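Local structure of IPT/TIG domain-containing protein BACOVA_02650 (Bacteroides ovatus, 5E7G) at residues 42-47 with 82-87. The protein binds polysaccharide at the cell surface, probably capturing xyloglucan before its transport into the periplasm for degradation. Residues are numbered along the deposited sequence; the frame is centred on the assembly and turned at random.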
loop_
_atom_site.group_PDB
_atom_site.type_symbol
_atom_site.label_atom_id
_atom_site.label_comp_id
_atom_site.label_asym_id
_atom_site.label_seq_id
_atom_site.Cartn_x
_atom_site.Cartn_y
_atom_site.Cartn_z
ATOM N N LYS A 42 -34.711 -8.078 -46.754
ATOM C CA LYS A 42 -34.354 -7.777 -45.372
ATOM C C LYS A 42 -33.283 -8.736 -44.855
ATOM O O LYS A 42 -33.267 -9.915 -45.215
ATOM C CB LYS A 42 -35.591 -7.854 -44.468
ATOM C CG LYS A 42 -36.704 -6.880 -44.823
ATOM C CD LYS A 42 -36.327 -5.438 -44.488
ATOM C CE LYS A 42 -37.446 -4.464 -44.848
ATOM N NZ LYS A 42 -38.736 -4.788 -44.147
ATOM N N VAL A 43 -32.386 -8.218 -44.021
ATOM C CA VAL A 43 -31.437 -9.051 -43.292
ATOM C C VAL A 43 -31.500 -8.751 -41.803
ATOM O O VAL A 43 -31.632 -7.595 -41.396
ATOM C CB VAL A 43 -29.998 -8.843 -43.781
ATOM C CG1 VAL A 43 -29.037 -9.755 -43.014
ATOM C CG2 VAL A 43 -29.909 -9.109 -45.268
ATOM N N TYR A 44 -31.398 -9.801 -40.996
ATOM C CA TYR A 44 -31.413 -9.664 -39.547
ATOM C C TYR A 44 -30.289 -10.478 -38.917
ATOM O O TYR A 44 -29.980 -11.571 -39.385
ATOM C CB TYR A 44 -32.750 -10.127 -38.965
ATOM C CG TYR A 44 -33.982 -9.578 -39.641
ATOM C CD1 TYR A 44 -34.483 -10.169 -40.789
ATOM C CD2 TYR A 44 -34.664 -8.492 -39.108
ATOM C CE1 TYR A 44 -35.620 -9.686 -41.400
ATOM C CE2 TYR A 44 -35.804 -7.999 -39.710
ATOM C CZ TYR A 44 -36.280 -8.601 -40.857
ATOM O OH TYR A 44 -37.419 -8.116 -41.465
ATOM N N ILE A 45 -29.691 -9.940 -37.858
ATOM C CA ILE A 45 -28.725 -10.671 -37.043
ATOM C C ILE A 45 -29.088 -10.480 -35.580
ATOM O O ILE A 45 -29.345 -9.360 -35.141
ATOM C CB ILE A 45 -27.268 -10.201 -37.270
ATOM C CG1 ILE A 45 -26.880 -10.297 -38.753
ATOM C CG2 ILE A 45 -26.315 -11.031 -36.407
ATOM C CD1 ILE A 45 -25.488 -9.777 -39.060
ATOM N N ASN A 46 -29.099 -11.575 -34.828
ATOM C CA ASN A 46 -29.528 -11.542 -33.435
ATOM C C ASN A 46 -30.890 -10.861 -33.275
ATOM O O ASN A 46 -31.094 -10.052 -32.367
ATOM C CB ASN A 46 -28.469 -10.847 -32.570
ATOM C CG ASN A 46 -27.214 -11.681 -32.403
ATOM O OD1 ASN A 46 -27.176 -12.849 -32.793
ATOM N ND2 ASN A 46 -26.185 -11.095 -31.798
ATOM N N ASP A 47 -31.812 -11.203 -34.174
ATOM C CA ASP A 47 -33.185 -10.688 -34.154
ATOM C C ASP A 47 -33.237 -9.164 -34.325
ATOM O O ASP A 47 -34.237 -8.531 -33.988
ATOM C CB ASP A 47 -33.897 -11.113 -32.858
ATOM C CG ASP A 47 -34.224 -12.606 -32.824
ATOM O OD1 ASP A 47 -34.593 -13.167 -33.882
ATOM O OD2 ASP A 47 -34.112 -13.216 -31.743
ATOM N N GLU A 82 -28.670 -16.068 -34.627
ATOM C CA GLU A 82 -28.737 -16.480 -36.023
ATOM C C GLU A 82 -28.787 -15.272 -36.942
ATOM O O GLU A 82 -29.192 -14.179 -36.536
ATOM C CB GLU A 82 -29.965 -17.366 -36.273
ATOM C CG GLU A 82 -31.289 -16.588 -36.369
ATOM C CD GLU A 82 -32.508 -17.485 -36.515
ATOM O OE1 GLU A 82 -32.345 -18.726 -36.489
ATOM O OE2 GLU A 82 -33.630 -16.940 -36.665
ATOM N N ILE A 83 -28.363 -15.477 -38.183
ATOM C CA ILE A 83 -28.610 -14.513 -39.233
ATOM C C ILE A 83 -29.865 -14.970 -39.979
ATOM O O ILE A 83 -30.011 -16.151 -40.294
ATOM C CB ILE A 83 -27.403 -14.365 -40.181
ATOM C CG1 ILE A 83 -27.688 -13.314 -41.250
ATOM C CG2 ILE A 83 -27.030 -15.698 -40.820
ATOM C CD1 ILE A 83 -26.451 -12.887 -42.017
ATOM N N ARG A 84 -30.786 -14.040 -40.210
ATOM C CA ARG A 84 -32.051 -14.343 -40.870
ATOM C C ARG A 84 -32.167 -13.540 -42.162
ATOM O O ARG A 84 -31.960 -12.325 -42.168
ATOM C CB ARG A 84 -33.235 -14.047 -39.935
ATOM C CG ARG A 84 -34.620 -14.160 -40.579
ATOM C CD ARG A 84 -35.696 -13.661 -39.625
ATOM N NE ARG A 84 -37.054 -13.878 -40.120
ATOM C CZ ARG A 84 -37.799 -14.939 -39.833
ATOM N NH1 ARG A 84 -37.325 -15.914 -39.058
ATOM N NH2 ARG A 84 -39.026 -15.030 -40.329
ATOM N N ILE A 85 -32.489 -14.228 -43.253
ATOM C CA ILE A 85 -32.656 -13.586 -44.550
ATOM C C ILE A 85 -34.082 -13.758 -45.048
ATOM O O ILE A 85 -34.642 -14.853 -44.995
ATOM C CB ILE A 85 -31.655 -14.148 -45.581
ATOM C CG1 ILE A 85 -30.247 -13.659 -45.238
ATOM C CG2 ILE A 85 -32.023 -13.708 -46.996
ATOM C CD1 ILE A 85 -29.153 -14.269 -46.088
ATOM N N GLU A 86 -34.660 -12.654 -45.514
ATOM C CA GLU A 86 -35.988 -12.651 -46.121
ATOM C C GLU A 86 -35.905 -12.230 -47.584
ATOM O O GLU A 86 -35.409 -11.144 -47.905
ATOM C CB GLU A 86 -36.937 -11.717 -45.363
ATOM C CG GLU A 86 -37.353 -12.216 -43.983
ATOM C CD GLU A 86 -38.206 -11.205 -43.234
ATOM O OE1 GLU A 86 -38.425 -10.090 -43.770
ATOM O OE2 GLU A 86 -38.656 -11.521 -42.111
ATOM N N THR A 87 -36.381 -13.097 -48.470
ATOM C CA THR A 87 -36.425 -12.774 -49.888
ATOM C C THR A 87 -37.806 -12.239 -50.201
ATOM O O THR A 87 -38.569 -11.911 -49.292
ATOM C CB THR A 87 -36.109 -13.988 -50.777
ATOM O OG1 THR A 87 -37.111 -14.993 -50.599
ATOM C CG2 THR A 87 -34.747 -14.564 -50.426
HETATM O O HOH W 1 -31.568 -12.632 -36.669
HETATM O O HOH W 2 -33.969 -14.055 -36.500
#
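The ring of Y44 meets E86 along its edge: OE1 of E86 lies in the ring plane, 3.2 Å from Y44 OH, a hydrogen bond not settled, as another acceptor is within the proton's reach; the carboxylate is turned 64° from the ring. With CG anti to the carbonyl carbon (chi1 -48°), the ring stands off the sheet and tilts back toward K42, where E86 leans over to its hydroxyl; the extended chain of R84 runs alongside, CD 3.9 Å from Y44 CD1. E86 OE2 sits at the edge of the R84 guanidinium in a weak salt bridge, 3.5 Å from NE. Cutting Y44 back to an alanine is likely to leave E86 OE1 without its hydroxyl neighbour and the R84 methylenes without the ring beside them. Y44 and R84 form an antiparallel hydrogen-bonded pair, R84 N to Y44 O being 2.7 Å. Past strand 42-45, N46 N still bonds E82 O (3.1 Å). V43, I45, I83 and I85 fill the opposite face, I83 CG1 4.0 Å from I45 CG1. These are the central strands of a four-stranded antiparallel sheet, flanked by 48-50 and 91-95; I83 and I85 pack against strands 5-10 and 29-35, as in the immunoglobulin-like beta-sandwich of IPT/TIG domains.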